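Local coordinates for putative cytoplasmic protein (Salmonella enterica subsp. enterica serovar Typhimurium, PDB 4IQN) that is of unknown function and belongs to the DUF5066 family of putative cytoplasmic proteins, at residues A[137-142]-A[157-162]. Residues are numbered along the deposited sequence; the frame is centred on the assembly and turned at random. Where two conformers were deposited one is given.
Sequences FIYITE and NEFWLA
Three aromatic rings, those of Phe-137, Tyr-139 and Phe-159, form a cluster in which the far end of Phe-159 meets both of the others. CE2 of Phe-159 lies 3.9 Å from CE2 of Phe-137, and the two planes are nearly parallel (23°) but slid so far apart, with centroids separated by 5.8 Å, that they barely overlap. Against Tyr-139 the same ring is turned obliquely, the planes inclined at 54°; here CE1 of Tyr-139 arrives at the edge of Phe-159, near its plane, 3.8 Å from CZ of Phe-159. The CB of Phe-159 already points toward 137-142, and with CG anti to the backbone N (chi1 -178°) the ring carries on in that direction.

Strands 135-140 and 158-161 belong to a four-stranded antiparallel sheet but are not neighbours in it: 151-155 runs between them, contributing Ala-152, a small residue that the Phe-159 side chain touches. No hydrogen bond joins 137-142 to 157-162, and large flat side chains suit a contact that must bridge strand axes 9.5 Å apart.

The aliphatic part of the contact falls to Leu-161, whose methyl CD2 sits 3.8 Å from CD2 of Tyr-139, the two side chains crossing at about a right angle. Helix 190-207 packs on this pair through Leu-207. Tyrosine combines both needs of its buried site: its ring carbons serve the apolar packing, while OH hydrogen-bonds to Glu-210.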
loop_
_atom_site.group_PDB
_atom_site.type_symbol
_atom_site.label_atom_id
_atom_site.label_comp_id
_atom_site.label_asym_id
_atom_site.label_seq_id
_atom_site.Cartn_x
_atom_site.Cartn_y
_atom_site.Cartn_z
ATOM N N PHE A 137 -2.586 -1.058 -0.490
ATOM C CA PHE A 137 -1.972 -0.135 0.484
ATOM C C PHE A 137 -0.942 -0.895 1.294
ATOM O O PHE A 137 -1.082 -2.082 1.580
ATOM C CB PHE A 137 -2.982 0.424 1.485
ATOM C CG PHE A 137 -4.243 0.947 0.894
ATOM C CD1 PHE A 137 -4.376 2.277 0.530
ATOM C CD2 PHE A 137 -5.339 0.117 0.724
ATOM C CE1 PHE A 137 -5.541 2.764 -0.019
ATOM C CE2 PHE A 137 -6.502 0.596 0.209
ATOM C CZ PHE A 137 -6.620 1.913 -0.183
ATOM N N ILE A 138 0.113 -0.204 1.679
ATOM C CA ILE A 138 0.956 -0.669 2.709
ATOM C C ILE A 138 0.302 -0.206 4.008
ATOM O O ILE A 138 -0.034 0.992 4.158
ATOM C CB ILE A 138 2.403 -0.136 2.574
ATOM C CG1 ILE A 138 2.969 -0.358 1.165
ATOM C CG2 ILE A 138 3.290 -0.830 3.563
ATOM C CD1 ILE A 138 4.371 0.217 1.023
ATOM N N TYR A 139 0.126 -1.150 4.919
ATOM C CA TYR A 139 -0.626 -0.936 6.166
ATOM C C TYR A 139 0.374 -0.661 7.258
ATOM O O TYR A 139 1.063 -1.577 7.709
ATOM C CB TYR A 139 -1.448 -2.206 6.491
ATOM C CG TYR A 139 -2.667 -1.980 7.332
ATOM C CD1 TYR A 139 -3.722 -1.192 6.871
ATOM C CD2 TYR A 139 -2.798 -2.568 8.590
ATOM C CE1 TYR A 139 -4.869 -0.978 7.660
ATOM C CE2 TYR A 139 -3.953 -2.354 9.375
ATOM C CZ TYR A 139 -4.978 -1.557 8.908
ATOM O OH TYR A 139 -6.128 -1.340 9.687
ATOM N N ILE A 140 0.484 0.610 7.682
ATOM C CA ILE A 140 1.595 1.015 8.533
ATOM C C ILE A 140 1.290 0.749 10.019
ATOM O O ILE A 140 0.815 1.616 10.730
ATOM C CB ILE A 140 1.922 2.484 8.315
ATOM C CG1 ILE A 140 2.134 2.808 6.841
ATOM C CG2 ILE A 140 3.156 2.905 9.141
ATOM C CD1 ILE A 140 3.245 2.041 6.121
ATOM N N THR A 141 1.532 -0.481 10.453
ATOM C CA THR A 141 1.319 -0.903 11.816
ATOM C C THR A 141 2.685 -1.171 12.403
ATOM O O THR A 141 3.329 -0.239 12.902
ATOM C CB THR A 141 0.400 -2.123 11.890
ATOM O OG1 THR A 141 0.849 -3.074 10.940
ATOM C CG2 THR A 141 -1.011 -1.732 11.541
ATOM N N GLU A 142 3.174 -2.393 12.291
ATOM C CA GLU A 142 4.455 -2.767 12.897
ATOM C C GLU A 142 5.219 -3.519 11.830
ATOM O O GLU A 142 4.615 -4.278 11.060
ATOM C CB GLU A 142 4.271 -3.658 14.142
ATOM C CG GLU A 142 3.461 -3.059 15.284
ATOM C CD GLU A 142 4.138 -1.833 15.922
ATOM O OE1 GLU A 142 5.390 -1.756 15.874
ATOM O OE2 GLU A 142 3.431 -0.934 16.473
ATOM N N ASN A 157 -16.704 -1.929 -1.588
ATOM C CA ASN A 157 -16.833 -1.565 -0.195
ATOM C C ASN A 157 -16.026 -2.364 0.796
ATOM O O ASN A 157 -16.165 -2.129 1.988
ATOM C CB ASN A 157 -18.291 -1.754 0.209
ATOM C CG ASN A 157 -18.739 -3.195 0.044
ATOM O OD1 ASN A 157 -18.618 -3.746 -1.056
ATOM N ND2 ASN A 157 -19.210 -3.830 1.131
ATOM N N GLU A 158 -15.204 -3.302 0.318
ATOM C CA GLU A 158 -14.503 -4.252 1.195
ATOM C C GLU A 158 -13.030 -3.836 1.384
ATOM O O GLU A 158 -12.383 -3.374 0.444
ATOM C CB GLU A 158 -14.547 -5.679 0.610
ATOM C CG GLU A 158 -15.938 -6.295 0.435
ATOM C CD GLU A 158 -16.480 -6.921 1.705
ATOM O OE1 GLU A 158 -15.744 -7.044 2.702
ATOM O OE2 GLU A 158 -17.665 -7.296 1.710
ATOM N N PHE A 159 -12.523 -4.015 2.594
ATOM C CA PHE A 159 -11.120 -3.671 2.912
ATOM C C PHE A 159 -10.560 -4.788 3.768
ATOM O O PHE A 159 -11.188 -5.156 4.748
ATOM C CB PHE A 159 -11.108 -2.336 3.696
ATOM C CG PHE A 159 -9.732 -1.830 4.052
ATOM C CD1 PHE A 159 -8.971 -2.466 5.007
ATOM C CD2 PHE A 159 -9.231 -0.688 3.447
ATOM C CE1 PHE A 159 -7.704 -2.006 5.338
ATOM C CE2 PHE A 159 -7.973 -0.227 3.763
ATOM C CZ PHE A 159 -7.209 -0.881 4.709
ATOM N N TRP A 160 -9.426 -5.373 3.389
ATOM C CA TRP A 160 -8.848 -6.499 4.121
ATOM C C TRP A 160 -7.328 -6.600 4.034
ATOM O O TRP A 160 -6.730 -6.129 3.089
ATOM C CB TRP A 160 -9.449 -7.840 3.624
ATOM C CG TRP A 160 -9.075 -8.225 2.217
ATOM C CD1 TRP A 160 -8.127 -9.147 1.847
ATOM C CD2 TRP A 160 -9.688 -7.779 0.994
ATOM N NE1 TRP A 160 -8.097 -9.271 0.485
ATOM C CE2 TRP A 160 -9.027 -8.446 -0.068
ATOM C CE3 TRP A 160 -10.684 -6.851 0.685
ATOM C CZ2 TRP A 160 -9.322 -8.210 -1.393
ATOM C CZ3 TRP A 160 -11.007 -6.635 -0.654
ATOM C CH2 TRP A 160 -10.333 -7.333 -1.673
ATOM N N LEU A 161 -6.727 -7.235 5.027
ATOM C CA LEU A 161 -5.293 -7.555 4.992
ATOM C C LEU A 161 -5.075 -8.730 4.053
ATOM O O LEU A 161 -5.776 -9.751 4.119
ATOM C CB LEU A 161 -4.736 -7.902 6.332
ATOM C CG LEU A 161 -4.034 -6.878 7.180
ATOM C CD1 LEU A 161 -3.010 -7.671 7.970
ATOM C CD2 LEU A 161 -3.415 -5.685 6.491
ATOM N N ALA A 162 -4.112 -8.558 3.187
ATOM C CA ALA A 162 -3.878 -9.480 2.099
ATOM C C ALA A 162 -2.422 -10.045 2.144
ATOM O O ALA A 162 -2.083 -10.796 3.087
ATOM C CB ALA A 162 -4.268 -8.803 0.809
#